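Local coordinates for ABC transporter, substrate-binding protein (Clostridium perfringens, PDB 4EDP) that probably binds a small solute outside the cell membrane and hands it to the membrane part of an ABC importer, as periplasmic-type binding proteins do, at residues Y91-E94 and S95-E98; T175-G178 and P179-V182; A200-K203 and E204-A207; I330-K333 and F334-V338; Q341-N344 and N345-I349. All coordinates share one frame; numbering follows the deposited sequence.

Contact 1 (Y91-E94 and S95-E98); sequences YLAE and SFAE. With ACT (acetate ion), chain E.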
# COMPACT_ATOMS: atom_id res chain seq x y z
N TYR A 91 -12.47 0.83 6.05
CA TYR A 91 -11.07 0.45 5.78
C TYR A 91 -10.88 0.36 4.25
O TYR A 91 -11.62 -0.36 3.58
CB TYR A 91 -10.75 -0.94 6.36
CG TYR A 91 -10.44 -1.08 7.83
CD1 TYR A 91 -11.44 -1.07 8.79
CD2 TYR A 91 -9.14 -1.32 8.26
CE1 TYR A 91 -11.14 -1.26 10.15
CE2 TYR A 91 -8.83 -1.50 9.59
CZ TYR A 91 -9.84 -1.47 10.54
OH TYR A 91 -9.54 -1.67 11.86
N LEU A 92 -9.90 1.08 3.71
CA LEU A 92 -9.59 1.04 2.27
C LEU A 92 -8.12 1.30 2.02
O LEU A 92 -7.41 1.88 2.86
CB LEU A 92 -10.36 2.13 1.49
CG LEU A 92 -11.89 2.08 1.37
CD1 LEU A 92 -12.47 3.43 0.90
CD2 LEU A 92 -12.28 0.93 0.44
N ALA A 93 -7.65 0.84 0.87
CA ALA A 93 -6.32 1.20 0.40
C ALA A 93 -6.42 2.72 0.18
O ALA A 93 -7.47 3.24 -0.21
CB ALA A 93 -5.98 0.48 -0.90
N GLU A 94 -5.34 3.45 0.44
CA GLU A 94 -5.38 4.91 0.32
C GLU A 94 -5.91 5.40 -1.04
O GLU A 94 -6.66 6.40 -1.09
CB GLU A 94 -3.99 5.52 0.59
CG GLU A 94 -4.05 7.03 0.64
CD GLU A 94 -2.71 7.72 0.76
OE1 GLU A 94 -1.67 7.05 0.65
OE2 GLU A 94 -2.74 8.96 0.93
N SER A 95 -5.54 4.73 -2.14
CA SER A 95 -5.99 5.15 -3.49
C SER A 95 -7.51 5.20 -3.57
O SER A 95 -8.06 6.11 -4.19
CB SER A 95 -5.45 4.23 -4.58
OG SER A 95 -5.99 2.93 -4.47
N PHE A 96 -8.17 4.24 -2.95
CA PHE A 96 -9.63 4.18 -2.91
C PHE A 96 -10.17 5.14 -1.87
O PHE A 96 -11.19 5.79 -2.10
CB PHE A 96 -10.12 2.76 -2.63
CG PHE A 96 -9.91 1.81 -3.77
CD1 PHE A 96 -10.88 1.67 -4.75
CD2 PHE A 96 -8.76 1.06 -3.87
CE1 PHE A 96 -10.70 0.81 -5.81
CE2 PHE A 96 -8.58 0.20 -4.92
CZ PHE A 96 -9.55 0.07 -5.90
N ALA A 97 -9.49 5.26 -0.73
CA ALA A 97 -9.95 6.18 0.31
C ALA A 97 -10.03 7.59 -0.25
O ALA A 97 -10.99 8.31 0.03
CB ALA A 97 -9.06 6.14 1.55
N GLU A 98 -9.05 7.98 -1.06
CA GLU A 98 -9.00 9.32 -1.64
C GLU A 98 -10.21 9.56 -2.57
O GLU A 98 -10.73 10.68 -2.66
CB GLU A 98 -7.66 9.55 -2.36
CG GLU A 98 -7.41 10.98 -2.83
CD GLU A 98 -8.30 11.40 -4.00
OE1 GLU A 98 -8.71 10.52 -4.78
OE2 GLU A 98 -8.57 12.61 -4.15
C ACT E . -6.39 -3.30 11.81
O ACT E . -7.08 -2.43 12.40
OXT ACT E . -5.15 -3.27 12.01
CH3 ACT E . -7.00 -4.34 10.90

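Contact 2 (T175-G178 and P179-V182); sequences TTNG and PAMV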
# COMPACT_ATOMS: atom_id res chain seq x y z
N THR A 175 -2.49 -2.04 -10.50
CA THR A 175 -2.17 -2.68 -9.23
C THR A 175 -1.75 -1.63 -8.22
O THR A 175 -1.51 -0.47 -8.57
CB THR A 175 -0.98 -3.66 -9.36
OG1 THR A 175 0.21 -2.92 -9.65
CG2 THR A 175 -1.25 -4.71 -10.46
N THR A 176 -1.65 -2.04 -6.96
CA THR A 176 -1.26 -1.11 -5.90
C THR A 176 -0.04 -0.28 -6.20
O THR A 176 -0.02 0.92 -5.95
CB THR A 176 -0.99 -1.89 -4.61
OG1 THR A 176 -2.17 -2.62 -4.28
CG2 THR A 176 -0.61 -0.94 -3.46
N ASN A 177 0.96 -0.92 -6.79
CA ASN A 177 2.24 -0.27 -7.08
C ASN A 177 2.44 0.27 -8.47
O ASN A 177 3.55 0.67 -8.83
CB ASN A 177 3.36 -1.22 -6.64
CG ASN A 177 3.34 -1.40 -5.15
OD1 ASN A 177 3.46 -0.43 -4.41
ND2 ASN A 177 3.12 -2.62 -4.69
N GLY A 178 1.35 0.37 -9.23
CA GLY A 178 1.42 0.95 -10.57
C GLY A 178 1.88 2.40 -10.54
O GLY A 178 2.79 2.78 -11.26
N PRO A 179 1.24 3.23 -9.70
CA PRO A 179 1.66 4.63 -9.60
C PRO A 179 3.12 4.77 -9.21
O PRO A 179 3.82 5.61 -9.76
CB PRO A 179 0.73 5.18 -8.52
CG PRO A 179 -0.54 4.40 -8.73
CD PRO A 179 -0.08 3.01 -9.08
N ALA A 180 3.59 3.95 -8.28
CA ALA A 180 4.99 3.98 -7.88
C ALA A 180 5.90 3.71 -9.08
O ALA A 180 6.93 4.36 -9.22
CB ALA A 180 5.26 2.94 -6.75
N MET A 181 5.51 2.77 -9.93
CA MET A 181 6.32 2.43 -11.09
C MET A 181 6.45 3.66 -12.03
O MET A 181 7.52 3.93 -12.58
CB MET A 181 5.74 1.18 -11.78
CG MET A 181 6.69 0.57 -12.73
SD MET A 181 8.14 -0.11 -11.89
CE MET A 181 9.34 0.23 -13.18
N VAL A 182 5.37 4.43 -12.18
CA VAL A 182 5.40 5.65 -12.99
C VAL A 182 6.32 6.68 -12.31
O VAL A 182 7.09 7.38 -12.98
CB VAL A 182 3.98 6.24 -13.22
CG1 VAL A 182 4.05 7.58 -13.94
CG2 VAL A 182 3.08 5.25 -13.98
O HOH W 1 1.84 3.02 -6.06

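Contact 3 (A200-K203 and E204-A207); sequences AAFK and ELEA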
# COMPACT_ATOMS: atom_id res chain seq x y z
N ALA A 200 7.24 12.76 -19.26
CA ALA A 200 8.63 12.32 -19.31
C ALA A 200 8.78 10.92 -18.69
O ALA A 200 9.55 10.11 -19.17
CB ALA A 200 9.56 13.32 -18.59
N ALA A 201 7.99 10.64 -17.66
CA ALA A 201 8.05 9.34 -17.01
C ALA A 201 7.63 8.29 -18.03
O ALA A 201 8.24 7.22 -18.13
CB ALA A 201 7.14 9.30 -15.79
N PHE A 202 6.59 8.59 -18.80
CA PHE A 202 6.13 7.62 -19.79
C PHE A 202 7.14 7.41 -20.91
O PHE A 202 7.24 6.28 -21.42
CB PHE A 202 4.69 7.88 -20.26
CG PHE A 202 3.67 7.40 -19.26
CD1 PHE A 202 3.38 6.06 -19.14
CD2 PHE A 202 3.02 8.28 -18.42
CE1 PHE A 202 2.47 5.60 -18.21
CE2 PHE A 202 2.11 7.83 -17.48
CZ PHE A 202 1.83 6.48 -17.39
N LYS A 203 7.92 8.44 -21.25
CA LYS A 203 8.97 8.28 -22.25
C LYS A 203 10.05 7.34 -21.70
O LYS A 203 10.64 6.56 -22.46
CB LYS A 203 9.58 9.62 -22.67
CG LYS A 203 8.66 10.53 -23.48
CD LYS A 203 8.26 9.92 -24.82
CE LYS A 203 7.45 10.92 -25.65
NZ LYS A 203 7.09 10.38 -27.00
N GLU A 204 10.32 7.41 -20.39
CA GLU A 204 11.30 6.50 -19.78
C GLU A 204 10.72 5.08 -19.74
O GLU A 204 11.46 4.11 -19.92
CB GLU A 204 11.74 6.94 -18.39
CG GLU A 204 12.58 8.20 -18.37
CD GLU A 204 13.96 8.01 -19.02
OE1 GLU A 204 14.39 6.87 -19.28
OE2 GLU A 204 14.63 9.02 -19.24
N LEU A 205 9.43 4.95 -19.53
CA LEU A 205 8.79 3.62 -19.56
C LEU A 205 8.90 3.01 -20.96
O LEU A 205 9.10 1.80 -21.09
CB LEU A 205 7.36 3.68 -19.05
CG LEU A 205 7.22 3.94 -17.54
CD1 LEU A 205 5.79 4.22 -17.17
CD2 LEU A 205 7.75 2.73 -16.73
N GLU A 206 8.75 3.83 -22.02
CA GLU A 206 8.95 3.31 -23.38
C GLU A 206 10.35 2.75 -23.50
O GLU A 206 10.57 1.67 -24.10
CB GLU A 206 8.80 4.41 -24.46
CG GLU A 206 7.46 4.98 -24.62
CD GLU A 206 7.38 5.99 -25.77
OE1 GLU A 206 8.44 6.44 -26.28
OE2 GLU A 206 6.25 6.32 -26.16
N ALA A 207 11.32 3.48 -22.95
CA ALA A 207 12.72 3.07 -23.01
C ALA A 207 12.98 1.78 -22.24
O ALA A 207 13.94 1.06 -22.54
CB ALA A 207 13.64 4.19 -22.52
O HOH W 2 8.26 8.37 -27.81
O HOH W 3 11.07 7.25 -25.09

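Contact 4 (I330-K333 and F334-V338); sequences IDFK and FVNSV. With ACT (acetate ion), chain G.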
# COMPACT_ATOMS: atom_id res chain seq x y z
N ILE A 330 3.29 8.69 -2.10
CA ILE A 330 2.58 9.17 -3.29
C ILE A 330 1.39 10.05 -2.92
O ILE A 330 0.69 9.77 -1.96
CB ILE A 330 2.13 7.99 -4.14
CG1 ILE A 330 3.37 7.29 -4.73
CG2 ILE A 330 1.22 8.44 -5.29
CD1 ILE A 330 3.04 6.09 -5.55
N ASP A 331 1.19 11.14 -3.67
CA ASP A 331 0.04 12.02 -3.44
C ASP A 331 -1.11 11.49 -4.29
O ASP A 331 -1.17 11.75 -5.50
CB ASP A 331 0.39 13.45 -3.86
CG ASP A 331 -0.78 14.41 -3.75
OD1 ASP A 331 -1.93 13.98 -3.48
OD2 ASP A 331 -0.56 15.63 -3.95
N PHE A 332 -2.01 10.74 -3.66
CA PHE A 332 -3.14 10.17 -4.41
C PHE A 332 -4.21 11.16 -4.86
O PHE A 332 -5.00 10.88 -5.77
CB PHE A 332 -3.70 8.94 -3.72
CG PHE A 332 -2.87 7.75 -3.97
CD1 PHE A 332 -3.00 7.04 -5.16
CD2 PHE A 332 -1.92 7.34 -3.06
CE1 PHE A 332 -2.22 5.95 -5.41
CE2 PHE A 332 -1.15 6.26 -3.30
CZ PHE A 332 -1.29 5.56 -4.48
N LYS A 333 -4.24 12.34 -4.24
CA LYS A 333 -5.17 13.35 -4.69
C LYS A 333 -4.72 13.71 -6.12
O LYS A 333 -5.54 13.78 -7.05
CB LYS A 333 -5.14 14.59 -3.80
CG LYS A 333 -6.22 15.60 -4.17
CD LYS A 333 -6.32 16.78 -3.21
CE LYS A 333 -7.46 17.69 -3.65
NZ LYS A 333 -7.74 18.81 -2.72
N PHE A 334 -3.42 13.92 -6.29
CA PHE A 334 -2.90 14.25 -7.61
C PHE A 334 -2.96 13.06 -8.58
O PHE A 334 -3.47 13.20 -9.69
CB PHE A 334 -1.46 14.78 -7.57
CG PHE A 334 -0.89 15.02 -8.93
CD1 PHE A 334 -1.21 16.17 -9.63
CD2 PHE A 334 -0.12 14.05 -9.56
CE1 PHE A 334 -0.72 16.37 -10.92
CE2 PHE A 334 0.36 14.24 -10.85
CZ PHE A 334 0.06 15.39 -11.52
N VAL A 335 -2.47 11.91 -8.15
CA VAL A 335 -2.42 10.73 -9.01
C VAL A 335 -3.80 10.31 -9.50
O VAL A 335 -3.98 10.02 -10.69
CB VAL A 335 -1.65 9.57 -8.33
CG1 VAL A 335 -1.89 8.24 -9.06
CG2 VAL A 335 -0.13 9.91 -8.24
N ASN A 336 -4.79 10.28 -8.61
CA ASN A 336 -6.13 9.91 -9.04
C ASN A 336 -6.68 10.90 -10.07
O ASN A 336 -7.48 10.49 -10.92
CB ASN A 336 -7.08 9.75 -7.85
CG ASN A 336 -6.84 8.47 -7.08
OD1 ASN A 336 -6.10 7.59 -7.54
ND2 ASN A 336 -7.45 8.35 -5.91
N SER A 337 -6.26 12.17 -10.01
CA SER A 337 -6.73 13.17 -10.98
C SER A 337 -6.19 12.93 -12.39
O SER A 337 -6.74 13.45 -13.36
CB SER A 337 -6.39 14.62 -10.55
OG SER A 337 -5.01 14.93 -10.74
N VAL A 338 -5.11 12.16 -12.51
CA VAL A 338 -4.52 11.86 -13.81
C VAL A 338 -4.50 10.36 -14.14
O VAL A 338 -3.94 9.96 -15.14
CB VAL A 338 -3.04 12.39 -13.91
CG1 VAL A 338 -3.00 13.93 -13.90
CG2 VAL A 338 -2.13 11.81 -12.82
C ACT G . 3.60 12.83 -5.88
O ACT G . 3.03 11.75 -5.76
OXT ACT G . 3.68 13.51 -4.83
CH3 ACT G . 4.20 13.24 -7.18

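Contact 5 (Q341-N344 and N345-I349); sequences QWVN and NWNRI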
# COMPACT_ATOMS: atom_id res chain seq x y z
N GLN A 341 -5.59 9.12 -17.67
CA GLN A 341 -4.54 9.44 -18.63
C GLN A 341 -3.39 8.43 -18.50
O GLN A 341 -2.90 7.90 -19.50
CB GLN A 341 -4.02 10.86 -18.39
CG GLN A 341 -2.91 11.32 -19.33
CD GLN A 341 -2.50 12.78 -19.07
OE1 GLN A 341 -3.22 13.52 -18.42
NE2 GLN A 341 -1.35 13.18 -19.60
N TRP A 342 -2.99 8.16 -17.26
CA TRP A 342 -1.90 7.22 -16.99
C TRP A 342 -2.20 5.82 -17.48
O TRP A 342 -1.36 5.19 -18.12
CB TRP A 342 -1.57 7.22 -15.50
CG TRP A 342 -0.72 8.38 -15.08
CD1 TRP A 342 -0.56 9.57 -15.74
CD2 TRP A 342 -0.01 8.53 -13.84
NE1 TRP A 342 0.27 10.41 -15.03
CE2 TRP A 342 0.60 9.80 -13.85
CE3 TRP A 342 0.19 7.69 -12.74
CZ2 TRP A 342 1.40 10.25 -12.80
CZ3 TRP A 342 0.98 8.14 -11.69
CH2 TRP A 342 1.57 9.41 -11.72
N VAL A 343 -3.39 5.32 -17.19
CA VAL A 343 -3.80 4.01 -17.66
C VAL A 343 -3.77 3.95 -19.20
O VAL A 343 -3.26 3.00 -19.78
CB VAL A 343 -5.18 3.65 -17.12
CG1 VAL A 343 -5.70 2.40 -17.80
CG2 VAL A 343 -5.11 3.47 -15.61
N ASN A 344 -4.32 4.97 -19.86
CA ASN A 344 -4.30 5.02 -21.32
C ASN A 344 -2.87 4.98 -21.85
O ASN A 344 -2.54 4.16 -22.72
CB ASN A 344 -5.02 6.27 -21.84
CG ASN A 344 -6.52 6.19 -21.70
OD1 ASN A 344 -7.07 5.16 -21.30
ND2 ASN A 344 -7.22 7.27 -22.06
N ASN A 345 -2.02 5.85 -21.32
CA ASN A 345 -0.61 5.91 -21.73
C ASN A 345 0.13 4.59 -21.50
O ASN A 345 0.89 4.12 -22.36
CB ASN A 345 0.14 6.98 -20.95
CG ASN A 345 -0.12 8.40 -21.46
OD1 ASN A 345 -0.55 8.60 -22.59
ND2 ASN A 345 0.19 9.38 -20.61
N TRP A 346 -0.10 4.00 -20.33
CA TRP A 346 0.55 2.74 -19.94
C TRP A 346 0.18 1.62 -20.89
O TRP A 346 1.05 0.94 -21.42
CB TRP A 346 0.12 2.36 -18.53
CG TRP A 346 0.74 1.10 -18.00
CD1 TRP A 346 0.31 -0.19 -18.22
CD2 TRP A 346 1.86 1.00 -17.10
NE1 TRP A 346 1.11 -1.07 -17.53
CE2 TRP A 346 2.06 -0.37 -16.83
CE3 TRP A 346 2.69 1.94 -16.49
CZ2 TRP A 346 3.08 -0.81 -15.99
CZ3 TRP A 346 3.71 1.50 -15.66
CH2 TRP A 346 3.89 0.13 -15.41
N ASN A 347 -1.12 1.44 -21.10
CA ASN A 347 -1.60 0.40 -21.99
C ASN A 347 -1.11 0.59 -23.43
O ASN A 347 -0.77 -0.37 -24.10
CB ASN A 347 -3.13 0.29 -21.93
CG ASN A 347 -3.63 -0.26 -20.60
OD1 ASN A 347 -2.89 -0.92 -19.88
ND2 ASN A 347 -4.90 -0.01 -20.28
N ARG A 348 -1.09 1.83 -23.90
CA ARG A 348 -0.61 2.13 -25.24
C ARG A 348 0.85 1.71 -25.37
O ARG A 348 1.25 1.14 -26.39
CB ARG A 348 -0.76 3.63 -25.52
CG ARG A 348 -0.16 4.13 -26.84
CD ARG A 348 -0.43 5.62 -27.02
NE ARG A 348 0.08 6.41 -25.90
CZ ARG A 348 1.33 6.86 -25.79
NH1 ARG A 348 2.22 6.60 -26.74
NH2 ARG A 348 1.69 7.56 -24.72
N ILE A 349 1.62 1.96 -24.33
CA ILE A 349 3.05 1.63 -24.31
C ILE A 349 3.41 0.18 -24.06
O ILE A 349 4.24 -0.39 -24.75
CB ILE A 349 3.78 2.39 -23.18
CG1 ILE A 349 3.94 3.85 -23.55
CG2 ILE A 349 5.14 1.79 -22.95
CD1 ILE A 349 4.63 4.64 -22.45
O HOH W 4 -3.20 9.49 -22.08

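Contact 1 (Y91-E94 and S95-E98)
At this strand-to-helix junction of the periplasmic-binding-protein fold, strand 89-93 gives way to helix 94-103 and L92 folds back over the first helical turn. A93 stands at the N-cap position, and its carbonyl oxygen receives the first helical bond, from A97 N at 2.9 Å with an N-H...O angle of 162°. F96 N lies 3.0 Å from the same A93 O, but its angle of 126° makes that bond weak. E98 N to E94 O, 2.9 Å, continues the pattern one residue on. L92 has its CG beside the backbone N (chi1 -66°), which carries CD1 over the helix backbone to 3.8 Å from A97 CA; the L92 and F96 side chains cross at about a right angle, their CB atoms 4.2 Å apart. A93 CB meets the F96 ring at its edge, near the ring plane. Farther back on the strand, the Y91 ring packs edge-to-face with Y136. S95 O accepts from N336 ND2 of helix 332-350, as does E98 OE1 in the given conformer. An acetate ion, probably from the crystallisation liquor, takes a hydrogen bond from Y91 OH, with its O atom 2.6 Å away at the ring edge.

Contact 2 (T175-G178 and P179-V182)
T176 O and A180 N are bridged by one water, which donates to T176 O at 2.8 Å and accepts from A180 N at 3.0 Å. The water thus serves one of the first amides of helix 178-189. The type I beta turn T175-G178, closed by G178 N to T175 O at 3.1 Å, contains N177, the N-cap, and ends on the first helical residue. The N177 side chain makes no capping bond; its backbone carbonyl does the work instead, accepting from M181 N at 3.1 Å. V182 N to G178 O follows at 3.2 Å. P179 brings no N-H, which suits the first turn, and its CD lies 3.8 Å from both T175 O and T176 O, so the ring fits against the turn. In the given conformer M181 has its CG anti to the backbone N (chi1 -165°) and leads toward W346, while V182 CG2 lies 3.7 Å from G178 O. P179 also packs on I330, F332 and V335. The start of this helix is therefore satisfied by backbone carbonyls and a bound water, without a side-chain cap, leaving the apolar side chains to meet helix 332-350.

Contact 3 (A200-K203 and E204-A207)
K203 and E206 run side by side along helix 199-208, pointing the same way. The lysine CB lies against E204 N, 3.3 Å away; CG is set beside the backbone N (chi1 -69°) and the chain bends again at chi2. CD then passes 3.8 Å from E206 OE1, and the extended remainder carries NZ to 4.2 Å from E206 OE2. That separation is beyond a salt bridge. A water spans the two ends instead, accepting from K203 NZ and donating to E206 OE1; both bonds refine very short, so their exact lengths are doubtful. A second water donates to K203 O at 2.8 Å and to E206 OE1 as well, so this carboxylate oxygen receives two water bonds. On the buried side of the helix, L205 CD1 comes to 3.6 Å from F202 CD1 at an oblique approach to the ring, and that ring packs edge-to-face with W342. The backbone i to i+4 bonds beneath are regular. E204 turns its carboxylate to K188 of helix 178-189 in a salt bridge. Apolar groups and the E204 salt bridge thus face the neighbouring helices, while between K203 and E206 water fills the gap in place of a direct salt bridge.

Contact 4 (I330-K333 and F334-V338)
I330 sets its CG2 against V335 CG2 at 3.6 Å, and the same methyl lies over one face of the F332 ring, 3.8 Å above the plane and offset toward the rim. The I330 and V335 side chains cross at a slant, an apolar brace between the approach to the helix and its first turn. The F332 ring has V335 CG1 obliquely beside it, with N336 OD1 at its edge, near the ring plane; ring and amide planes stand 54° apart. The N336 amide nitrogen is held by helix 94-103.

Polar contacts centre on D331. Its CG lies anti to the backbone N (chi1 176°), a torsion that swings the carboxylate forward over the helix start. D331 OD1 accepts from F334 N at 3.2 Å, the amide meeting it from above the carboxylate plane, and more weakly from K333 N, at 2.9 Å but with an angle of only 125°. The other oxygen, OD2, is in a salt bridge with K194, so the negative group is shared between the helix start and a lysine. D331 O receives V335 N at 3.0 Å. D331 N donates to the O atom of an acetate ion, probably from the crystallisation liquor. Further on, S337 OG donates to F334 O, in the carbonyl plane and on a lone pair, over a distance that refines unusually short. The aspartate that accepts the amides of the two and three residues after it is a classic side-chain N-cap, here opening the C-terminal helix 332-350.

Contact 5 (Q341-N344 and N345-I349)
Backbone hydrogen bonds form the frame of this part of helix 332-350. N345 N meets Q341 O at 2.9 Å; W346 N to W342 O is 2.8 Å, and N347 N to V343 O and R348 N to N344 O continue the regular i to i+4 series.

Side-chain polar contacts gather at N345. R348 bends at chi3 (56°), which brings NH2 back to N345 OD1 at 3.3 Å; the oxygen lies in the guanidinium plane, but the donor stands 59° above the plane of the carbonyl it approaches. A water donates to Q341 O at 3.0 Å and, weakly, to N345 OD1. The Q341 and N345 side chains run alongside each other with their amide planes 82° apart, nearly perpendicular, and Q341 CG lies 3.9 Å from N345 ND2. The Q341 amide itself donates through NE2 to E199 OE2.

Among the van der Waals contacts, V343 CG1 and N347 ND2 approach to 3.5 Å, the two side chains lying side by side. W346 CB sits 3.2 Å from W342 O. Both indoles leave the local contact: W342 donates through NE1 to N197 O and packs on V182, while W346 packs on L205 and bonds weakly through NE1 to D172 OD1.

The helix therefore has two characters. Its indoles are buried among neighbouring helices, the W342 N-H bonded to N197 O and that of W346 only weakly to D172, whereas N345 OD1 is held by a long, poorly directed bond from R348 and a weak one from water.

In the fold
Helix 332-350 joins most of these places. Contact 4 opens it and contact 5 lies further along, their centres 15 Å apart, touching where V335 CG1 meets W342 CZ3 at 3.9 Å. At its start, N336 ND2 lies 2.8 Å from E98 OE1 in the given conformer, linking contact 4 to contact 1. Contact 2 packs against both: P179 CG is 4.0 Å from F332 CE1, and V182 CG1 is 3.8 Å from W342 CH2. Contact 3 packs against contact 5, centres 11 Å apart, with F202 CZ 3.5 Å from W342 O. Contacts 1 and 3 stay apart, about 15 Å between nearest atoms. The bound acetates probably come from crystallisation and identify no transported solute.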